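PDB 3M33: methyltransferase domain-containing protein from Deinococcus radiodurans, which is of unknown function but carries a fold consistent with a methyltransferase, probably one that depends on S-adenosylmethionine. Local coordinates for residues 44-49 / 68-73; 123-128 / 155-160; 169-174 / 206-211. All blocks are in the same frame, centred on the assembly; numbering follows the deposited sequence.

Overall arrangement
The three contacts differ in chemistry as they differ in depth. Interaction 1 lies at the surface, where loops leading toward strands 51-55 and 72-77 meet through backbone and a few apolar atoms. Interaction 2 is partly buried and almost wholly apolar, setting the loop before helix 128-131 against the end of helix 149-156. Interaction 3 is the buried one, a ladder of backbone hydrogen bonds between strands 160-173 and 204-216 with a charged cluster on one face. Interactions 1 and 3 reach the same mixed sheet on opposite sides of the chain's centre, their own centres about 31 Å apart; helix 149-156 of interaction 2 leads into strand 160-173 of interaction 3.

Interaction 1 (44-49 / 68-73); sequences RLLTPQ and PQAARW
The backbones of T47 and P48 run alongside those of Q69 to A71, in roughly the same direction, with P48 and A71 nearest at 4.7 Å between their CA atoms. The carbonyl of T47 is central: its O receives a CA-H...O contact from A70 CA at 3.5 Å, and it also faces Q69 O at 3.2 Å, a pair of acceptors that cannot bond to each other. A71 CB sits 3.2 Å from P48 O. The 44-49 side is shaped by an ST turn, in which T47 OG1 accepts from Q49 N.

L46 does most of the side-chain touching. Its CG stands anti to the carbonyl carbon (chi1 -63°), which turns the side chain toward 68-73, where its two methyls part: CD1 lies 4.1 Å from Q69 NE2, while CD2 meets W73 CZ3 at the edge of the indole, 4.1 Å away, and approaches A70 CB. On its pyrrole side the indole is held by E54, which accepts from W73 NE1, and V52 and F66 add apolar cover. The contact joins the loops leading from helix 36-45 to strand 51-55 and from helix 61-66 to strand 72-77, neighbouring parallel strands consistent with a Rossmann-like methyltransferase fold.

Interaction 2 (123-128 / 155-160); sequences SVILRL and AAVGWD. With SO4 (sulfate ion), chain G.
The indole of W159 presents one face to L128, whose CD1 stands over the six-membered ring, 3.7 Å from its centroid and only 6° off the normal, a clear CH-pi contact. At the ring's edge, in its plane, lies V157 O. L128 reaches the indole with more than one atom: CB rests 3.8 Å from W159 CZ2, and CD2 comes near CH2, so the leucine lies across the ring instead of touching it at a single point. Chi1 of W159 (-82°) sets CG beside the backbone N, and chi2 (48°) turns the ring face to L128. F138 of strand 136-142 packs against both side chains. With an alanine here, L128 CD1 would probably lose the ring face it rests on and a gap would open beside L128 and F138.

V157 puts both methyls near I125 O, CG2 at 3.8 Å; CG1 also meets L126 CD2 at 4.0 Å and approaches L126 CA, and CG2 meets I125 CG2 at 4.2 Å. A156 CB makes a looser contact with L126 CD2. Beyond the apolar patch, S123 binds a sulfate, probably from the crystallisation liquor: its N donates to O3 at 2.9 Å, while its OG lies unusually close to the same O3, a doubtful distance. T122 N is a further donor to the same ion.

Three successive i to i-3 backbone bonds give 123-128 helix-like turns just ahead of helix 128-131, without making it a regular helix. Facing them, helix 149-156 ends in a Schellman motif: G158, the C-prime residue with positive phi, donates from N to A155 O, and W159 N reaches back to L154 O. This is a classic C-terminal helix cap, delivering the chain into strand 160-173 with W159 turned inward.

Interaction 3 (169-174 / 206-211); sequences VLAHAP and YREERH. With SO4 (sulfate ion), chain I; SO4 (sulfate ion), chain E.
Y206, whose ring meets A171, can be followed outward from CB. The CB leads to a CG lodged between the backbone N and the carbonyl carbon (chi1 72°), which brings the ring back over the neighbouring strand. CD2 then passes 3.6 Å from A171 O. CE2 lies near both A171 CB and A173 N, the latter in the plane of the ring at its edge. CZ is 3.7 Å from A171 CB, the methyl standing over a ring face in a CH-pi contact, 29° off the normal. At the tip, OH donates to E208 OE2 at 2.6 Å, on the anti side of that oxygen, and is also bonded to W25 NE1.

The two strands are joined by an antiparallel ladder. A171 and Y206 form a hydrogen-bonded pair, as do V169 and E208, with L170 and R207 the non-hydrogen-bonded pair between them. A171 N to Y206 O is nearly straight, 2.8 Å with an N-H...O angle of 175°. Strands 160-173 and 204-216 are neighbours in the mixed sheet, which continues through 136-142 into parallel strands consistent with a Rossmann-like methyltransferase fold.

E208 shares the face of Y206, V169 and A171, and its CG rests 3.9 Å from A171 CB. Its OE1 takes both NH1 and NH2 of R210 end-on in a salt bridge, each nitrogen 3.0 Å away, while OE2 also receives H23 ND1. R210 NH1 additionally donates to E209 O, and its NE pairs with E35, so several partners fix the turn of this guanidinium. A sulfate beside it is bonded only weakly by R210 NH2. On the opposite face, R207 CD packs 4.1 Å from L170 CA, and its NE is bonded to S168 OG.

Interaction 1 (44-49 / 68-73)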
loop_
_atom_site.group_PDB
_atom_site.type_symbol
_atom_site.label_atom_id
_atom_site.label_comp_id
_atom_site.label_asym_id
_atom_site.label_seq_id
_atom_site.Cartn_x
_atom_site.Cartn_y
_atom_site.Cartn_z
ATOM N N ARG A 44 1.490 11.588 11.531
ATOM C CA ARG A 44 2.458 12.118 12.501
ATOM C C ARG A 44 3.787 12.471 11.842
ATOM O O ARG A 44 4.491 13.364 12.297
ATOM C CB ARG A 44 2.720 11.115 13.643
ATOM C CG ARG A 44 1.543 10.841 14.571
ATOM C CD ARG A 44 1.938 9.799 15.634
ATOM N NE ARG A 44 2.747 10.383 16.710
ATOM C CZ ARG A 44 4.074 10.306 16.801
ATOM N NH1 ARG A 44 4.784 9.644 15.891
ATOM N NH2 ARG A 44 4.696 10.889 17.818
ATOM N N LEU A 45 4.141 11.757 10.777
ATOM C CA LEU A 45 5.427 11.960 10.100
ATOM C C LEU A 45 5.478 13.126 9.094
ATOM O O LEU A 45 6.546 13.449 8.576
ATOM C CB LEU A 45 5.827 10.681 9.372
ATOM C CG LEU A 45 6.261 9.521 10.279
ATOM C CD1 LEU A 45 5.981 8.200 9.576
ATOM C CD2 LEU A 45 7.738 9.649 10.654
ATOM N N LEU A 46 4.342 13.743 8.796
ATOM C CA LEU A 46 4.313 14.768 7.745
ATOM C C LEU A 46 4.403 16.181 8.323
ATOM O O LEU A 46 3.630 16.541 9.204
ATOM C CB LEU A 46 3.037 14.638 6.901
ATOM C CG LEU A 46 2.918 13.319 6.123
ATOM C CD1 LEU A 46 1.569 13.180 5.474
ATOM C CD2 LEU A 46 4.015 13.253 5.088
ATOM N N THR A 47 5.338 16.977 7.816
ATOM C CA THR A 47 5.424 18.388 8.185
ATOM C C THR A 47 5.577 19.207 6.911
ATOM O O THR A 47 5.908 18.647 5.867
ATOM C CB THR A 47 6.646 18.665 9.084
ATOM O OG1 THR A 47 7.834 18.711 8.279
ATOM C CG2 THR A 47 6.775 17.588 10.150
ATOM N N PRO A 48 5.358 20.533 6.990
ATOM C CA PRO A 48 5.490 21.381 5.795
ATOM C C PRO A 48 6.927 21.443 5.280
ATOM O O PRO A 48 7.164 22.086 4.269
ATOM C CB PRO A 48 5.049 22.769 6.284
ATOM C CG PRO A 48 4.323 22.534 7.567
ATOM C CD PRO A 48 4.946 21.313 8.174
ATOM N N GLN A 49 7.869 20.796 5.963
ATOM C CA GLN A 49 9.230 20.680 5.449
ATOM C C GLN A 49 9.527 19.298 4.842
ATOM O O GLN A 49 10.579 19.096 4.262
ATOM C CB GLN A 49 10.251 20.976 6.558
ATOM C CG GLN A 49 10.247 22.436 7.079
ATOM C CD GLN A 49 9.030 22.796 7.950
ATOM O OE1 GLN A 49 8.542 21.979 8.740
ATOM N NE2 GLN A 49 8.554 24.036 7.817
ATOM N N PRO A 68 -0.906 17.383 0.523
ATOM C CA PRO A 68 -0.799 18.815 0.828
ATOM C C PRO A 68 -0.124 19.105 2.169
ATOM O O PRO A 68 0.257 20.247 2.416
ATOM C CB PRO A 68 -2.263 19.282 0.855
ATOM C CG PRO A 68 -3.002 18.277 0.012
ATOM C CD PRO A 68 -2.305 16.965 0.333
ATOM N N GLN A 69 0.040 18.091 3.009
ATOM C CA GLN A 69 0.590 18.298 4.346
ATOM C C GLN A 69 2.109 18.316 4.291
ATOM O O GLN A 69 2.765 18.748 5.235
ATOM C CB GLN A 69 0.089 17.221 5.327
ATOM C CG GLN A 69 -1.122 17.651 6.130
ATOM C CD GLN A 69 -1.682 16.542 7.010
ATOM O OE1 GLN A 69 -2.042 16.777 8.168
ATOM N NE2 GLN A 69 -1.764 15.323 6.463
ATOM N N ALA A 70 2.660 17.875 3.165
ATOM C CA ALA A 70 4.114 17.814 2.972
ATOM C C ALA A 70 4.650 18.987 2.143
ATOM O O ALA A 70 3.890 19.689 1.483
ATOM C CB ALA A 70 4.494 16.475 2.288
ATOM N N ALA A 71 5.963 19.194 2.171
ATOM C CA ALA A 71 6.595 20.214 1.339
ATOM C C ALA A 71 6.507 19.804 -0.120
ATOM O O ALA A 71 6.292 20.636 -0.995
ATOM C CB ALA A 71 8.071 20.383 1.724
ATOM N N ARG A 72 6.706 18.512 -0.371
ATOM C CA ARG A 72 6.633 17.956 -1.722
ATOM C C ARG A 72 6.206 16.493 -1.610
ATOM O O ARG A 72 6.687 15.776 -0.742
ATOM C CB ARG A 72 7.995 18.058 -2.417
ATOM C CG ARG A 72 8.016 17.497 -3.841
ATOM C CD ARG A 72 9.326 17.802 -4.558
ATOM N NE ARG A 72 9.318 17.281 -5.927
ATOM C CZ ARG A 72 9.993 16.206 -6.320
ATOM N NH1 ARG A 72 10.752 15.553 -5.450
ATOM N NH2 ARG A 72 9.920 15.795 -7.582
ATOM N N TRP A 73 5.284 16.064 -2.462
ATOM C CA TRP A 73 4.895 14.656 -2.522
ATOM C C TRP A 73 5.220 14.137 -3.911
ATOM O O TRP A 73 4.469 14.369 -4.859
ATOM C CB TRP A 73 3.394 14.501 -2.252
ATOM C CG TRP A 73 2.909 13.089 -2.053
ATOM C CD1 TRP A 73 2.592 12.168 -3.025
ATOM C CD2 TRP A 73 2.642 12.449 -0.797
ATOM N NE1 TRP A 73 2.161 11.003 -2.448
ATOM C CE2 TRP A 73 2.184 11.146 -1.082
ATOM C CE3 TRP A 73 2.746 12.853 0.540
ATOM C CZ2 TRP A 73 1.846 10.241 -0.081
ATOM C CZ3 TRP A 73 2.411 11.941 1.540
ATOM C CH2 TRP A 73 1.972 10.656 1.223
#

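Interaction 2 (123-128 / 155-160)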
loop_
_atom_site.group_PDB
_atom_site.type_symbol
_atom_site.label_atom_id
_atom_site.label_comp_id
_atom_site.label_asym_id
_atom_site.label_seq_id
_atom_site.Cartn_x
_atom_site.Cartn_y
_atom_site.Cartn_z
ATOM N N SER A 123 10.615 -3.494 -3.291
ATOM C CA SER A 123 11.965 -3.438 -3.857
ATOM C C SER A 123 12.548 -2.048 -3.676
ATOM O O SER A 123 13.763 -1.886 -3.705
ATOM C CB SER A 123 11.983 -3.819 -5.339
ATOM O OG SER A 123 11.344 -2.825 -6.116
ATOM N N VAL A 124 11.687 -1.050 -3.468
ATOM C CA VAL A 124 12.174 0.313 -3.292
ATOM C C VAL A 124 13.106 0.384 -2.074
ATOM O O VAL A 124 13.950 1.264 -1.985
ATOM C CB VAL A 124 11.031 1.329 -3.136
ATOM C CG1 VAL A 124 10.205 1.037 -1.879
ATOM C CG2 VAL A 124 11.590 2.722 -3.059
ATOM N N ILE A 125 12.953 -0.559 -1.147
ATOM C CA ILE A 125 13.782 -0.600 0.057
ATOM C C ILE A 125 15.254 -0.673 -0.331
ATOM O O ILE A 125 16.103 -0.029 0.272
ATOM C CB ILE A 125 13.402 -1.800 0.960
ATOM C CG1 ILE A 125 12.026 -1.566 1.598
ATOM C CG2 ILE A 125 14.446 -2.009 2.070
ATOM C CD1 ILE A 125 11.454 -2.787 2.304
ATOM N N LEU A 126 15.547 -1.438 -1.373
ATOM C CA LEU A 126 16.921 -1.644 -1.787
ATOM C C LEU A 126 17.501 -0.399 -2.467
ATOM O O LEU A 126 18.707 -0.296 -2.634
ATOM C CB LEU A 126 17.023 -2.882 -2.676
ATOM C CG LEU A 126 16.657 -4.171 -1.941
ATOM C CD1 LEU A 126 16.621 -5.379 -2.890
ATOM C CD2 LEU A 126 17.637 -4.404 -0.794
ATOM N N ARG A 127 16.647 0.559 -2.825
ATOM C CA ARG A 127 17.130 1.828 -3.374
ATOM C C ARG A 127 17.220 2.940 -2.318
ATOM O O ARG A 127 17.565 4.090 -2.640
ATOM C CB ARG A 127 16.240 2.292 -4.536
ATOM C CG ARG A 127 15.883 1.198 -5.532
ATOM C CD ARG A 127 17.149 0.621 -6.175
ATOM N NE ARG A 127 17.842 1.628 -6.975
ATOM C CZ ARG A 127 17.544 1.894 -8.244
ATOM N NH1 ARG A 127 16.580 1.209 -8.850
ATOM N NH2 ARG A 127 18.217 2.827 -8.911
ATOM N N LEU A 128 16.921 2.615 -1.059
ATOM C CA LEU A 128 16.941 3.638 0.004
ATOM C C LEU A 128 18.266 4.415 0.113
ATOM O O LEU A 128 18.259 5.632 0.324
ATOM C CB LEU A 128 16.506 3.057 1.363
ATOM C CG LEU A 128 15.004 2.788 1.485
ATOM C CD1 LEU A 128 14.647 2.066 2.778
ATOM C CD2 LEU A 128 14.247 4.087 1.365
ATOM N N ALA A 155 17.213 -4.918 6.597
ATOM C CA ALA A 155 18.493 -5.391 7.152
ATOM C C ALA A 155 19.586 -5.277 6.091
ATOM O O ALA A 155 20.684 -4.798 6.359
ATOM C CB ALA A 155 18.392 -6.845 7.664
ATOM N N ALA A 156 19.270 -5.697 4.874
ATOM C CA ALA A 156 20.265 -5.696 3.807
ATOM C C ALA A 156 20.840 -4.307 3.492
ATOM O O ALA A 156 21.978 -4.199 3.047
ATOM C CB ALA A 156 19.708 -6.364 2.543
ATOM N N VAL A 157 20.073 -3.242 3.713
ATOM C CA VAL A 157 20.621 -1.906 3.477
ATOM C C VAL A 157 21.018 -1.204 4.774
ATOM O O VAL A 157 21.263 -0.002 4.781
ATOM C CB VAL A 157 19.676 -0.994 2.652
ATOM C CG1 VAL A 157 19.568 -1.490 1.211
ATOM C CG2 VAL A 157 18.298 -0.889 3.306
ATOM N N GLY A 158 21.083 -1.957 5.866
ATOM C CA GLY A 158 21.507 -1.408 7.147
ATOM C C GLY A 158 20.538 -0.418 7.781
ATOM O O GLY A 158 20.963 0.529 8.445
ATOM N N TRP A 159 19.239 -0.633 7.581
ATOM C CA TRP A 159 18.212 0.200 8.208
ATOM C C TRP A 159 17.614 -0.470 9.450
ATOM O O TRP A 159 17.545 -1.693 9.521
ATOM C CB TRP A 159 17.108 0.539 7.190
ATOM C CG TRP A 159 17.477 1.701 6.313
ATOM C CD1 TRP A 159 18.665 1.884 5.653
ATOM C CD2 TRP A 159 16.674 2.852 6.017
ATOM N NE1 TRP A 159 18.647 3.073 4.973
ATOM C CE2 TRP A 159 17.437 3.687 5.175
ATOM C CE3 TRP A 159 15.384 3.260 6.385
ATOM C CZ2 TRP A 159 16.953 4.901 4.690
ATOM C CZ3 TRP A 159 14.909 4.464 5.912
ATOM C CH2 TRP A 159 15.689 5.272 5.072
ATOM N N ASP A 160 17.178 0.333 10.420
ATOM C CA ASP A 160 16.593 -0.193 11.649
ATOM C C ASP A 160 15.077 -0.061 11.656
ATOM O O ASP A 160 14.532 0.967 11.250
ATOM C CB ASP A 160 17.121 0.572 12.855
ATOM C CG ASP A 160 18.618 0.505 12.971
ATOM O OD1 ASP A 160 19.140 -0.603 13.199
ATOM O OD2 ASP A 160 19.269 1.564 12.838
HETATM S S SO4 G . 8.521 -5.014 -5.612
HETATM O O1 SO4 G . 8.260 -5.405 -4.229
HETATM O O2 SO4 G . 7.301 -5.136 -6.401
HETATM O O3 SO4 G . 8.968 -3.629 -5.683
HETATM O O4 SO4 G . 9.554 -5.893 -6.160
#

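Interaction 3 (169-174 / 206-211)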
loop_
_atom_site.group_PDB
_atom_site.type_symbol
_atom_site.label_atom_id
_atom_site.label_comp_id
_atom_site.label_asym_id
_atom_site.label_seq_id
_atom_site.Cartn_x
_atom_site.Cartn_y
_atom_site.Cartn_z
ATOM N N VAL A 169 -7.964 -8.465 11.836
ATOM C CA VAL A 169 -9.332 -8.054 12.144
ATOM C C VAL A 169 -10.352 -9.005 11.511
ATOM O O VAL A 169 -10.238 -9.366 10.340
ATOM C CB VAL A 169 -9.581 -6.620 11.646
ATOM C CG1 VAL A 169 -10.981 -6.140 12.058
ATOM C CG2 VAL A 169 -8.529 -5.707 12.228
ATOM N N LEU A 170 -11.337 -9.438 12.285
ATOM C CA LEU A 170 -12.356 -10.331 11.756
ATOM C C LEU A 170 -13.153 -9.613 10.669
ATOM O O LEU A 170 -13.597 -8.484 10.863
ATOM C CB LEU A 170 -13.305 -10.780 12.875
ATOM C CG LEU A 170 -14.450 -11.713 12.480
ATOM C CD1 LEU A 170 -13.886 -13.038 11.962
ATOM C CD2 LEU A 170 -15.404 -11.963 13.637
ATOM N N ALA A 171 -13.328 -10.261 9.523
ATOM C CA ALA A 171 -14.236 -9.749 8.500
ATOM C C ALA A 171 -15.098 -10.886 7.970
ATOM O O ALA A 171 -14.823 -12.057 8.250
ATOM C CB ALA A 171 -13.448 -9.112 7.364
ATOM N N HIS A 172 -16.139 -10.547 7.207
ATOM C CA HIS A 172 -16.944 -11.561 6.515
ATOM C C HIS A 172 -17.077 -11.229 5.038
ATOM O O HIS A 172 -17.261 -10.063 4.669
ATOM C CB HIS A 172 -18.348 -11.660 7.109
ATOM C CG HIS A 172 -18.364 -12.021 8.559
ATOM N ND1 HIS A 172 -18.587 -13.309 9.002
ATOM C CD2 HIS A 172 -18.186 -11.264 9.666
ATOM C CE1 HIS A 172 -18.542 -13.328 10.322
ATOM N NE2 HIS A 172 -18.303 -12.101 10.749
ATOM N N ALA A 173 -16.970 -12.253 4.198
ATOM C CA ALA A 173 -17.378 -12.146 2.799
ATOM C C ALA A 173 -18.873 -12.472 2.767
ATOM O O ALA A 173 -19.278 -13.582 3.132
ATOM C CB ALA A 173 -16.603 -13.112 1.946
ATOM N N PRO A 174 -19.702 -11.500 2.352
ATOM C CA PRO A 174 -21.154 -11.634 2.567
ATOM C C PRO A 174 -21.807 -12.714 1.711
ATOM O O PRO A 174 -22.843 -13.227 2.109
ATOM C CB PRO A 174 -21.717 -10.247 2.197
ATOM C CG PRO A 174 -20.519 -9.326 2.173
ATOM C CD PRO A 174 -19.335 -10.189 1.795
ATOM N N TYR A 206 -13.295 -14.513 7.980
ATOM C CA TYR A 206 -11.867 -14.640 7.708
ATOM C C TYR A 206 -11.191 -13.438 8.379
ATOM O O TYR A 206 -11.877 -12.563 8.935
ATOM C CB TYR A 206 -11.596 -14.664 6.187
ATOM C CG TYR A 206 -11.793 -13.325 5.519
ATOM C CD1 TYR A 206 -10.705 -12.497 5.248
ATOM C CD2 TYR A 206 -13.068 -12.872 5.171
ATOM C CE1 TYR A 206 -10.874 -11.256 4.646
ATOM C CE2 TYR A 206 -13.248 -11.617 4.566
ATOM C CZ TYR A 206 -12.139 -10.818 4.314
ATOM O OH TYR A 206 -12.284 -9.579 3.733
ATOM N N ARG A 207 -9.864 -13.386 8.346
ATOM C CA ARG A 207 -9.158 -12.282 8.981
ATOM C C ARG A 207 -8.578 -11.342 7.934
ATOM O O ARG A 207 -7.939 -11.778 6.998
ATOM C CB ARG A 207 -8.038 -12.802 9.876
ATOM C CG ARG A 207 -8.510 -13.797 10.913
ATOM C CD ARG A 207 -9.349 -13.108 11.984
ATOM N NE ARG A 207 -8.520 -12.751 13.128
ATOM C CZ ARG A 207 -8.731 -13.183 14.363
ATOM N NH1 ARG A 207 -7.907 -12.817 15.339
ATOM N NH2 ARG A 207 -9.768 -13.973 14.619
ATOM N N GLU A 208 -8.822 -10.051 8.077
ATOM C CA GLU A 208 -8.071 -9.085 7.294
ATOM C C GLU A 208 -6.818 -8.785 8.104
ATOM O O GLU A 208 -6.907 -8.344 9.243
ATOM C CB GLU A 208 -8.900 -7.806 7.094
ATOM C CG GLU A 208 -9.987 -7.912 6.021
ATOM C CD GLU A 208 -9.424 -7.799 4.606
ATOM O OE1 GLU A 208 -8.236 -7.407 4.465
ATOM O OE2 GLU A 208 -10.167 -8.089 3.639
ATOM N N GLU A 209 -5.646 -9.010 7.531
ATOM C CA GLU A 209 -4.423 -8.844 8.301
ATOM C C GLU A 209 -3.439 -7.891 7.632
ATOM O O GLU A 209 -3.367 -7.820 6.415
ATOM C CB GLU A 209 -3.785 -10.217 8.574
ATOM C CG GLU A 209 -4.804 -11.217 9.079
ATOM C CD GLU A 209 -4.191 -12.484 9.666
ATOM O OE1 GLU A 209 -3.337 -13.104 9.010
ATOM O OE2 GLU A 209 -4.572 -12.846 10.794
ATOM N N ARG A 210 -2.682 -7.151 8.436
ATOM C CA ARG A 210 -1.732 -6.185 7.898
ATOM C C ARG A 210 -0.424 -6.216 8.679
ATOM O O ARG A 210 -0.411 -6.536 9.861
ATOM C CB ARG A 210 -2.311 -4.769 7.942
ATOM C CG ARG A 210 -3.647 -4.609 7.230
ATOM C CD ARG A 210 -3.511 -4.542 5.690
ATOM N NE ARG A 210 -4.807 -4.215 5.093
ATOM C CZ ARG A 210 -5.758 -5.113 4.862
ATOM N NH1 ARG A 210 -5.536 -6.387 5.172
ATOM N NH2 ARG A 210 -6.933 -4.746 4.347
ATOM N N HIS A 211 0.668 -5.871 8.006
ATOM C CA HIS A 211 1.983 -5.799 8.630
ATOM C C HIS A 211 2.512 -4.381 8.454
ATOM O O HIS A 211 2.879 -3.999 7.349
ATOM C CB HIS A 211 2.928 -6.775 7.919
ATOM C CG HIS A 211 4.299 -6.854 8.515
ATOM N ND1 HIS A 211 5.348 -7.487 7.875
ATOM C CD2 HIS A 211 4.794 -6.411 9.695
ATOM C CE1 HIS A 211 6.427 -7.421 8.633
ATOM N NE2 HIS A 211 6.123 -6.765 9.737
HETATM S S SO4 I . -10.450 -3.977 4.162
HETATM O O1 SO4 I . -10.121 -2.561 3.990
HETATM O O2 SO4 I . -9.869 -4.782 3.090
HETATM O O3 SO4 I . -9.934 -4.431 5.448
HETATM O O4 SO4 I . -11.899 -4.143 4.118
HETATM S S SO4 E . -11.698 -17.092 11.477
HETATM O O1 SO4 E . -10.819 -16.146 12.163
HETATM O O2 SO4 E . -12.954 -16.434 11.131
HETATM O O3 SO4 E . -11.054 -17.579 10.257
HETATM O O4 SO4 E . -11.990 -18.220 12.361
#